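Local coordinates for glycosylation Associate Protein 3 (Streptococcus agalactiae serotype V, PDB 6OYC), which probably works with its Gap1 and Gap2 partners in the glycosylation and accessory Sec export of a streptococcal surface protein, perhaps through sugar binding, at residues F235-K243 and Q273-D281; F244-C254 and N288-S296. All blocks are in the same frame, centred on the assembly; numbering follows the deposited sequence.

Contact 1. Residues F235-K243 and Q273-D281; sequences FAALYYAKK and QIFLREVWD
Around Y239 and V279, whose CA atoms lie 6.2 Å apart, helix segments 235-243 and 273-281 cross nearly perpendicularly: their axes make an angle of 98° and approach to 9.5 Å. V279 points toward the other helix at this crossing. Its CG1 meets L238 CB at 3.5 Å, while its CG2 rests on the CB and CG of K242. One turn back, L276 sends CD2 to within 3.6 Å of Y239 CD1 and brings its CB against the tip of the F235 ring. The side chains of Y239 and F275 cross at about a right angle, with Y239 CD1 at the edge of the F275 ring, in its plane, and Y239 CE1 3.6 Å from F275 CE1. K242 slants past F275: CG, anti to the backbone N (chi1 157°), touches F275 CZ, and a bend at chi2 turns the amine toward E278. K242 NZ and E278 OE2, 3.1 Å apart, form a salt bridge whose hydrogen bond is weak. The phenol OH of Y239 instead bonds E209 and a glycerol. Residues from F235 to K243 take part, against F275-V279 opposite; they join helices 231-243 and 270-281 of the parallel α/β domain, each preceding a strand of the sheet.

Contact 2. Residues F244-C254 and N288-S296; sequences FPRITAYINDC and NVKHYGLVS
The Y292 ring carries N252 CB over one face, 3.8 Å from the ring centroid and 18° off its normal, a CH-pi contact; the backbone C of Y250 lies at its edge, in plane. The H291 ring receives D253 at its edge: ND1 donates to D253 OD1 at 2.7 Å, with the oxygen only 3° out of the ring plane and its syn lone pair in use. The ring of Y250 instead lies obliquely against K290, CE2 of Y250 approaching K290 CB to 3.6 Å. On the opposite sheet face, A249 CB meets V289 CG2. With CG1 between the backbone N and carbonyl carbon (chi1 66°), the I251 chain turns toward strand 289-291, and CD1 reaches V289 CG1 and the imidazole of H291.

Strands 248-251 and 289-291 run parallel. A249 N bonds N288 O, K290 N bonds A249 O at 2.8 Å, I251 N bonds K290 O, and Y292 N bonds I251 O. Thus A249 and I251 use both N and O across the pair, whereas Y250 bonds V226 and A228 on its other side, at the end of strand 223-227. Before the ladder, N288 ND2 bonds I247 O weakly; its stronger partner is A241 O. Beyond it, a water donates to N252 O at 2.6 Å and accepts from V295 N, bridging the diverging chains, and V295 CG1 packs on D253 CB. These are the last two strands of the five-stranded parallel sheet, joined through helices 258-262 and 270-281 in a beta-alpha-beta crossover.

Y292 OH is held by A228 and N252 ND2 by Y229, anchoring both CH-pi partners to the loop after strand 223-227. The nearly straight H291-D253 bond helps set the imidazole's rotation, and the carboxylate would be expected to raise the histidine's basicity.

In the fold
After the N-terminal antiparallel sheets, the chain enters the parallel α/β domain and reaches helix 231-243, which leads through a turn into strand 248-251. Helix 258-262 and helix 270-281 follow, then strand 289-291 at the sheet's edge within this chain. Contact 1 closes the loop from 243 to 273; contact 2 closes that from 254 to 288. Their segments alternate, so the two closures cross rather than nest, and their centres lie 12 Å apart. Packing of L238 on V289, and of A237 on A249 and I251, ties helix 231-243 to the sheet, and N288 of contact 2 reaches back to the same helix.

Contact 1. Residues F235-K243 and Q273-D281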
loop_
_atom_site.group_PDB
_atom_site.type_symbol
_atom_site.label_atom_id
_atom_site.label_comp_id
_atom_site.label_asym_id
_atom_site.label_seq_id
_atom_site.Cartn_x
_atom_site.Cartn_y
_atom_site.Cartn_z
ATOM N N PHE C 235 -2.807 -2.411 12.279
ATOM C CA PHE C 235 -2.979 -1.083 12.858
ATOM C C PHE C 235 -4.457 -0.747 13.014
ATOM O O PHE C 235 -4.897 -0.322 14.086
ATOM C CB PHE C 235 -2.278 -0.053 11.982
ATOM C CG PHE C 235 -2.170 1.307 12.600
ATOM C CD1 PHE C 235 -1.761 1.458 13.913
ATOM C CD2 PHE C 235 -2.440 2.441 11.849
ATOM C CE1 PHE C 235 -1.655 2.719 14.481
ATOM C CE2 PHE C 235 -2.322 3.705 12.403
ATOM C CZ PHE C 235 -1.939 3.841 13.727
ATOM N N ALA C 236 -5.237 -0.930 11.945
ATOM C CA ALA C 236 -6.676 -0.717 12.030
ATOM C C ALA C 236 -7.313 -1.584 13.114
ATOM O O ALA C 236 -8.135 -1.096 13.901
ATOM C CB ALA C 236 -7.325 -0.989 10.673
ATOM N N ALA C 237 -6.945 -2.870 13.172
ATOM C CA ALA C 237 -7.513 -3.757 14.186
ATOM C C ALA C 237 -7.267 -3.227 15.593
ATOM O O ALA C 237 -8.150 -3.306 16.453
ATOM C CB ALA C 237 -6.943 -5.169 14.041
ATOM N N LEU C 238 -6.076 -2.683 15.854
ATOM C CA LEU C 238 -5.819 -2.092 17.163
ATOM C C LEU C 238 -6.765 -0.931 17.422
ATOM O O LEU C 238 -7.236 -0.739 18.550
ATOM C CB LEU C 238 -4.368 -1.615 17.262
ATOM C CG LEU C 238 -3.249 -2.656 17.302
ATOM C CD1 LEU C 238 -1.920 -1.955 17.081
ATOM C CD2 LEU C 238 -3.246 -3.423 18.619
ATOM N N TYR C 239 -7.047 -0.141 16.383
ATOM C CA TYR C 239 -7.887 1.039 16.532
ATOM C C TYR C 239 -9.335 0.648 16.800
ATOM O O TYR C 239 -9.991 1.203 17.692
ATOM C CB TYR C 239 -7.784 1.901 15.274
ATOM C CG TYR C 239 -8.847 2.966 15.182
ATOM C CD1 TYR C 239 -8.645 4.230 15.734
ATOM C CD2 TYR C 239 -10.054 2.712 14.547
ATOM C CE1 TYR C 239 -9.619 5.214 15.648
ATOM C CE2 TYR C 239 -11.033 3.680 14.463
ATOM C CZ TYR C 239 -10.813 4.932 15.014
ATOM O OH TYR C 239 -11.795 5.896 14.918
ATOM N N TYR C 240 -9.857 -0.296 16.020
ATOM C CA TYR C 240 -11.212 -0.768 16.257
ATOM C C TYR C 240 -11.358 -1.337 17.672
ATOM O O TYR C 240 -12.361 -1.075 18.349
ATOM C CB TYR C 240 -11.595 -1.792 15.181
ATOM C CG TYR C 240 -11.685 -1.169 13.793
ATOM C CD1 TYR C 240 -12.321 0.049 13.605
ATOM C CD2 TYR C 240 -11.114 -1.783 12.682
ATOM C CE1 TYR C 240 -12.404 0.632 12.355
ATOM C CE2 TYR C 240 -11.201 -1.203 11.420
ATOM C CZ TYR C 240 -11.841 0.008 11.266
ATOM O OH TYR C 240 -11.935 0.617 10.034
ATOM N N ALA C 241 -10.345 -2.074 18.154
ATOM C CA ALA C 241 -10.434 -2.661 19.487
ATOM C C ALA C 241 -10.451 -1.593 20.572
ATOM O O ALA C 241 -11.070 -1.793 21.622
ATOM C CB ALA C 241 -9.285 -3.636 19.732
ATOM N N LYS C 242 -9.798 -0.455 20.348
ATOM C CA LYS C 242 -9.858 0.576 21.366
ATOM C C LYS C 242 -11.210 1.281 21.356
ATOM O O LYS C 242 -11.718 1.667 22.415
ATOM C CB LYS C 242 -8.706 1.555 21.175
ATOM C CG LYS C 242 -8.918 2.922 21.777
ATOM C CD LYS C 242 -8.380 3.009 23.192
ATOM C CE LYS C 242 -8.510 4.454 23.730
ATOM N NZ LYS C 242 -7.934 4.651 25.106
ATOM N N LYS C 243 -11.821 1.422 20.183
ATOM C CA LYS C 243 -13.138 2.032 20.094
ATOM C C LYS C 243 -14.259 1.096 20.538
ATOM O O LYS C 243 -15.308 1.592 20.955
ATOM C CB LYS C 243 -13.404 2.511 18.663
ATOM C CG LYS C 243 -12.646 3.763 18.282
ATOM C CD LYS C 243 -13.097 4.951 19.134
ATOM C CE LYS C 243 -13.696 6.065 18.284
ATOM N NZ LYS C 243 -14.870 6.716 18.942
ATOM N N GLN C 273 -3.704 12.228 16.005
ATOM C CA GLN C 273 -2.407 11.551 15.999
ATOM C C GLN C 273 -2.020 11.086 17.392
ATOM O O GLN C 273 -1.466 9.992 17.556
ATOM C CB GLN C 273 -1.319 12.469 15.435
ATOM C CG GLN C 273 -1.066 12.328 13.918
ATOM C CD GLN C 273 0.098 13.173 13.412
ATOM O OE1 GLN C 273 0.671 13.966 14.158
ATOM N NE2 GLN C 273 0.457 12.996 12.139
ATOM N N ILE C 274 -2.297 11.898 18.412
ATOM C CA ILE C 274 -1.979 11.465 19.768
ATOM C C ILE C 274 -2.919 10.344 20.194
ATOM O O ILE C 274 -2.547 9.485 21.003
ATOM C CB ILE C 274 -2.014 12.662 20.742
ATOM C CG1 ILE C 274 -1.017 13.746 20.299
ATOM C CG2 ILE C 274 -1.683 12.216 22.163
ATOM C CD1 ILE C 274 -1.615 15.088 20.009
ATOM N N PHE C 275 -4.138 10.313 19.651
ATOM C CA PHE C 275 -5.035 9.207 19.970
ATOM C C PHE C 275 -4.487 7.896 19.425
ATOM O O PHE C 275 -4.512 6.865 20.109
ATOM C CB PHE C 275 -6.434 9.469 19.417
ATOM C CG PHE C 275 -7.387 8.330 19.644
ATOM C CD1 PHE C 275 -7.576 7.360 18.676
ATOM C CD2 PHE C 275 -8.092 8.223 20.831
ATOM C CE1 PHE C 275 -8.457 6.294 18.891
ATOM C CE2 PHE C 275 -8.975 7.169 21.048
ATOM C CZ PHE C 275 -9.155 6.203 20.076
ATOM N N LEU C 276 -3.985 7.916 18.191
ATOM C CA LEU C 276 -3.470 6.684 17.604
ATOM C C LEU C 276 -2.166 6.245 18.265
ATOM O O LEU C 276 -1.904 5.043 18.359
ATOM C CB LEU C 276 -3.293 6.854 16.095
ATOM C CG LEU C 276 -4.599 6.995 15.303
ATOM C CD1 LEU C 276 -4.334 7.414 13.853
ATOM C CD2 LEU C 276 -5.388 5.698 15.352
ATOM N N ARG C 277 -1.350 7.194 18.743
ATOM C CA ARG C 277 -0.137 6.831 19.471
ATOM C C ARG C 277 -0.474 6.085 20.752
ATOM O O ARG C 277 0.270 5.181 21.161
ATOM C CB ARG C 277 0.711 8.077 19.764
ATOM C CG ARG C 277 2.054 7.792 20.484
ATOM C CD ARG C 277 3.168 7.365 19.516
ATOM N NE ARG C 277 4.151 6.469 20.138
ATOM C CZ ARG C 277 5.319 6.129 19.585
ATOM N NH1 ARG C 277 5.657 6.610 18.398
ATOM N NH2 ARG C 277 6.156 5.306 20.217
ATOM N N GLU C 278 -1.604 6.425 21.380
ATOM C CA GLU C 278 -2.044 5.701 22.568
ATOM C C GLU C 278 -2.417 4.264 22.217
ATOM O O GLU C 278 -1.957 3.316 22.863
ATOM C CB GLU C 278 -3.224 6.436 23.216
ATOM C CG GLU C 278 -3.581 5.948 24.623
ATOM C CD GLU C 278 -4.571 4.782 24.625
ATOM O OE1 GLU C 278 -4.724 4.134 25.680
ATOM O OE2 GLU C 278 -5.201 4.519 23.575
ATOM N N VAL C 279 -3.272 4.093 21.209
ATOM C CA VAL C 279 -3.547 2.804 20.589
ATOM C C VAL C 279 -2.239 2.041 20.376
ATOM O O VAL C 279 -2.122 0.865 20.745
ATOM C CB VAL C 279 -4.307 3.010 19.260
ATOM C CG1 VAL C 279 -4.397 1.717 18.452
ATOM C CG2 VAL C 279 -5.702 3.613 19.519
ATOM N N TRP C 280 -1.237 2.724 19.817
ATOM C CA TRP C 280 0.028 2.078 19.470
ATOM C C TRP C 280 0.795 1.620 20.710
ATOM O O TRP C 280 1.265 0.480 20.771
ATOM C CB TRP C 280 0.873 3.039 18.627
ATOM C CG TRP C 280 2.248 2.542 18.308
ATOM C CD1 TRP C 280 3.420 3.003 18.825
ATOM C CD2 TRP C 280 2.597 1.493 17.390
ATOM N NE1 TRP C 280 4.477 2.306 18.292
ATOM C CE2 TRP C 280 3.999 1.372 17.411
ATOM C CE3 TRP C 280 1.858 0.638 16.563
ATOM C CZ2 TRP C 280 4.684 0.433 16.629
ATOM C CZ3 TRP C 280 2.542 -0.296 15.787
ATOM C CH2 TRP C 280 3.939 -0.386 15.825
ATOM N N ASP C 281 0.936 2.491 21.712
ATOM C CA ASP C 281 1.733 2.159 22.894
ATOM C C ASP C 281 1.091 1.113 23.796
ATOM O O ASP C 281 1.771 0.622 24.703
ATOM C CB ASP C 281 2.006 3.400 23.743
ATOM C CG ASP C 281 2.808 4.441 23.012
ATOM O OD1 ASP C 281 3.685 4.076 22.201
ATOM O OD2 ASP C 281 2.556 5.632 23.249
#

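Contact 2. Residues F244-C254 and N288-S296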
loop_
_atom_site.group_PDB
_atom_site.type_symbol
_atom_site.label_atom_id
_atom_site.label_comp_id
_atom_site.label_asym_id
_atom_site.label_seq_id
_atom_site.Cartn_x
_atom_site.Cartn_y
_atom_site.Cartn_z
ATOM N N PHE C 244 -14.072 -0.227 20.461
ATOM C CA PHE C 244 -15.130 -1.204 20.746
ATOM C C PHE C 244 -14.624 -2.306 21.667
ATOM O O PHE C 244 -14.236 -3.384 21.204
ATOM C CB PHE C 244 -15.681 -1.829 19.465
ATOM C CG PHE C 244 -16.171 -0.829 18.447
ATOM C CD1 PHE C 244 -17.339 -0.116 18.655
ATOM C CD2 PHE C 244 -15.470 -0.622 17.263
ATOM C CE1 PHE C 244 -17.798 0.798 17.710
ATOM C CE2 PHE C 244 -15.922 0.296 16.311
ATOM C CZ PHE C 244 -17.087 1.007 16.539
ATOM N N PRO C 245 -14.657 -2.085 22.983
ATOM C CA PRO C 245 -14.250 -3.142 23.927
ATOM C C PRO C 245 -14.971 -4.470 23.744
ATOM O O PRO C 245 -14.482 -5.491 24.240
ATOM C CB PRO C 245 -14.575 -2.530 25.294
ATOM C CG PRO C 245 -14.518 -1.067 25.073
ATOM C CD PRO C 245 -14.976 -0.818 23.665
ATOM N N ARG C 246 -16.118 -4.497 23.060
ATOM C CA ARG C 246 -16.838 -5.753 22.880
ATOM C C ARG C 246 -16.179 -6.666 21.852
ATOM O O ARG C 246 -16.394 -7.881 21.893
ATOM C CB ARG C 246 -18.279 -5.477 22.454
ATOM C CG ARG C 246 -19.142 -4.785 23.501
ATOM C CD ARG C 246 -20.340 -5.666 23.890
ATOM N NE ARG C 246 -20.838 -6.475 22.777
ATOM C CZ ARG C 246 -21.772 -6.066 21.917
ATOM N NH1 ARG C 246 -22.298 -4.853 22.055
ATOM N NH2 ARG C 246 -22.187 -6.865 20.926
ATOM N N ILE C 247 -15.384 -6.125 20.933
ATOM C CA ILE C 247 -14.766 -6.966 19.915
ATOM C C ILE C 247 -13.383 -7.419 20.383
ATOM O O ILE C 247 -12.771 -6.839 21.286
ATOM C CB ILE C 247 -14.693 -6.244 18.552
ATOM C CG1 ILE C 247 -13.653 -5.135 18.588
ATOM C CG2 ILE C 247 -16.038 -5.644 18.178
ATOM C CD1 ILE C 247 -12.867 -5.057 17.327
ATOM N N THR C 248 -12.893 -8.495 19.779
ATOM C CA THR C 248 -11.533 -8.962 19.996
ATOM C C THR C 248 -10.746 -8.781 18.706
ATOM O O THR C 248 -11.226 -9.131 17.619
ATOM C CB THR C 248 -11.490 -10.428 20.437
ATOM O OG1 THR C 248 -12.219 -10.583 21.658
ATOM C CG2 THR C 248 -10.050 -10.846 20.701
ATOM N N ALA C 249 -9.560 -8.207 18.829
ATOM C CA ALA C 249 -8.651 -8.052 17.708
ATOM C C ALA C 249 -7.661 -9.204 17.710
ATOM O O ALA C 249 -7.130 -9.575 18.762
ATOM C CB ALA C 249 -7.904 -6.717 17.787
ATOM N N TYR C 250 -7.412 -9.766 16.532
ATOM C CA TYR C 250 -6.353 -10.755 16.344
ATOM C C TYR C 250 -5.368 -10.196 15.325
ATOM O O TYR C 250 -5.730 -9.973 14.162
ATOM C CB TYR C 250 -6.932 -12.101 15.913
ATOM C CG TYR C 250 -7.795 -12.705 17.009
ATOM C CD1 TYR C 250 -9.143 -12.375 17.118
ATOM C CD2 TYR C 250 -7.250 -13.568 17.957
ATOM C CE1 TYR C 250 -9.927 -12.905 18.120
ATOM C CE2 TYR C 250 -8.027 -14.096 18.968
ATOM C CZ TYR C 250 -9.361 -13.761 19.040
ATOM O OH TYR C 250 -10.138 -14.289 20.033
ATOM N N ILE C 251 -4.139 -9.939 15.775
ATOM C CA ILE C 251 -3.074 -9.401 14.937
ATOM C C ILE C 251 -1.856 -10.310 15.037
ATOM O O ILE C 251 -1.632 -10.962 16.061
ATOM C CB ILE C 251 -2.694 -7.959 15.340
ATOM C CG1 ILE C 251 -2.076 -7.936 16.745
ATOM C CG2 ILE C 251 -3.895 -7.046 15.240
ATOM C CD1 ILE C 251 -1.402 -6.642 17.075
ATOM N N ASN C 252 -1.061 -10.347 13.965
ATOM C CA ASN C 252 0.157 -11.148 13.942
ATOM C C ASN C 252 1.433 -10.324 14.133
ATOM O O ASN C 252 2.526 -10.828 13.848
ATOM C CB ASN C 252 0.238 -11.957 12.642
ATOM C CG ASN C 252 0.373 -11.083 11.416
ATOM O OD1 ASN C 252 0.429 -9.856 11.512
ATOM N ND2 ASN C 252 0.435 -11.714 10.244
ATOM N N ASP C 253 1.318 -9.066 14.577
ATOM C CA ASP C 253 2.466 -8.255 14.978
ATOM C C ASP C 253 3.385 -7.894 13.803
ATOM O O ASP C 253 4.578 -7.659 13.991
ATOM C CB ASP C 253 3.272 -8.945 16.088
ATOM C CG ASP C 253 2.438 -9.216 17.349
ATOM O OD1 ASP C 253 1.649 -8.340 17.755
ATOM O OD2 ASP C 253 2.572 -10.307 17.936
ATOM N N CYS C 254 2.865 -7.846 12.584
ATOM C CA CYS C 254 3.624 -7.345 11.445
ATOM C C CYS C 254 3.314 -5.864 11.273
ATOM O O CYS C 254 2.172 -5.493 10.963
ATOM C CB CYS C 254 3.283 -8.121 10.174
ATOM S SG CYS C 254 3.877 -9.810 10.221
ATOM N N ASN C 288 -8.246 -6.690 24.939
ATOM C CA ASN C 288 -8.983 -7.243 23.804
ATOM C C ASN C 288 -8.163 -7.284 22.515
ATOM O O ASN C 288 -8.736 -7.469 21.433
ATOM C CB ASN C 288 -10.298 -6.482 23.562
ATOM C CG ASN C 288 -10.101 -4.991 23.366
ATOM O OD1 ASN C 288 -9.132 -4.401 23.844
ATOM N ND2 ASN C 288 -11.045 -4.370 22.670
ATOM N N VAL C 289 -6.842 -7.129 22.596
ATOM C CA VAL C 289 -5.962 -7.387 21.464
ATOM C C VAL C 289 -5.195 -8.666 21.752
ATOM O O VAL C 289 -4.408 -8.725 22.704
ATOM C CB VAL C 289 -5.001 -6.219 21.192
ATOM C CG1 VAL C 289 -3.964 -6.641 20.163
ATOM C CG2 VAL C 289 -5.768 -4.980 20.717
ATOM N N LYS C 290 -5.424 -9.683 20.931
ATOM C CA LYS C 290 -4.696 -10.938 20.992
ATOM C C LYS C 290 -3.672 -11.003 19.859
ATOM O O LYS C 290 -3.872 -10.436 18.781
ATOM C CB LYS C 290 -5.665 -12.122 20.888
ATOM C CG LYS C 290 -6.736 -12.163 21.994
ATOM C CD LYS C 290 -6.122 -12.087 23.392
ATOM C CE LYS C 290 -7.185 -11.815 24.471
ATOM N NZ LYS C 290 -6.640 -10.988 25.605
ATOM N N HIS C 291 -2.582 -11.723 20.099
ATOM C CA HIS C 291 -1.460 -11.807 19.170
ATOM C C HIS C 291 -1.240 -13.249 18.739
ATOM O O HIS C 291 -1.144 -14.141 19.582
ATOM C CB HIS C 291 -0.190 -11.266 19.821
ATOM C CG HIS C 291 -0.381 -9.942 20.483
ATOM N ND1 HIS C 291 0.112 -8.767 19.951
ATOM C CD2 HIS C 291 -1.019 -9.602 21.627
ATOM C CE1 HIS C 291 -0.207 -7.763 20.747
ATOM N NE2 HIS C 291 -0.900 -8.243 21.767
ATOM N N TYR C 292 -1.137 -13.476 17.439
ATOM C CA TYR C 292 -0.873 -14.809 16.919
ATOM C C TYR C 292 0.303 -14.758 15.949
ATOM O O TYR C 292 0.730 -13.686 15.515
ATOM C CB TYR C 292 -2.115 -15.384 16.229
ATOM C CG TYR C 292 -2.456 -14.718 14.915
ATOM C CD1 TYR C 292 -3.120 -13.485 14.879
ATOM C CD2 TYR C 292 -2.108 -15.317 13.703
ATOM C CE1 TYR C 292 -3.433 -12.882 13.665
ATOM C CE2 TYR C 292 -2.405 -14.729 12.508
ATOM C CZ TYR C 292 -3.063 -13.510 12.481
ATOM O OH TYR C 292 -3.352 -12.930 11.256
ATOM N N GLY C 293 0.831 -15.928 15.606
ATOM C CA GLY C 293 1.811 -16.042 14.538
ATOM C C GLY C 293 3.236 -16.141 15.041
ATOM O O GLY C 293 3.515 -16.250 16.232
ATOM N N LEU C 294 4.161 -16.045 14.086
ATOM C CA LEU C 294 5.572 -16.318 14.343
ATOM C C LEU C 294 6.305 -15.174 15.035
ATOM O O LEU C 294 7.271 -15.433 15.762
ATOM C CB LEU C 294 6.277 -16.633 13.025
ATOM C CG LEU C 294 5.631 -17.835 12.356
ATOM C CD1 LEU C 294 6.048 -17.943 10.918
ATOM C CD2 LEU C 294 5.994 -19.097 13.132
ATOM N N VAL C 295 5.884 -13.922 14.809
ATOM C CA VAL C 295 6.691 -12.771 15.214
ATOM C C VAL C 295 6.918 -12.776 16.719
ATOM O O VAL C 295 8.031 -12.525 17.193
ATOM C CB VAL C 295 6.037 -11.456 14.737
ATOM C CG1 VAL C 295 6.746 -10.256 15.327
ATOM C CG2 VAL C 295 6.076 -11.359 13.229
ATOM N N SER C 296 5.871 -13.065 17.494
ATOM C CA SER C 296 6.015 -13.110 18.947
ATOM C C SER C 296 6.941 -14.235 19.408
ATOM O O SER C 296 7.414 -14.200 20.545
ATOM C CB SER C 296 4.643 -13.268 19.606
ATOM O OG SER C 296 3.965 -14.404 19.087
HETATM O O HOH W 1 3.404 -13.252 13.388
#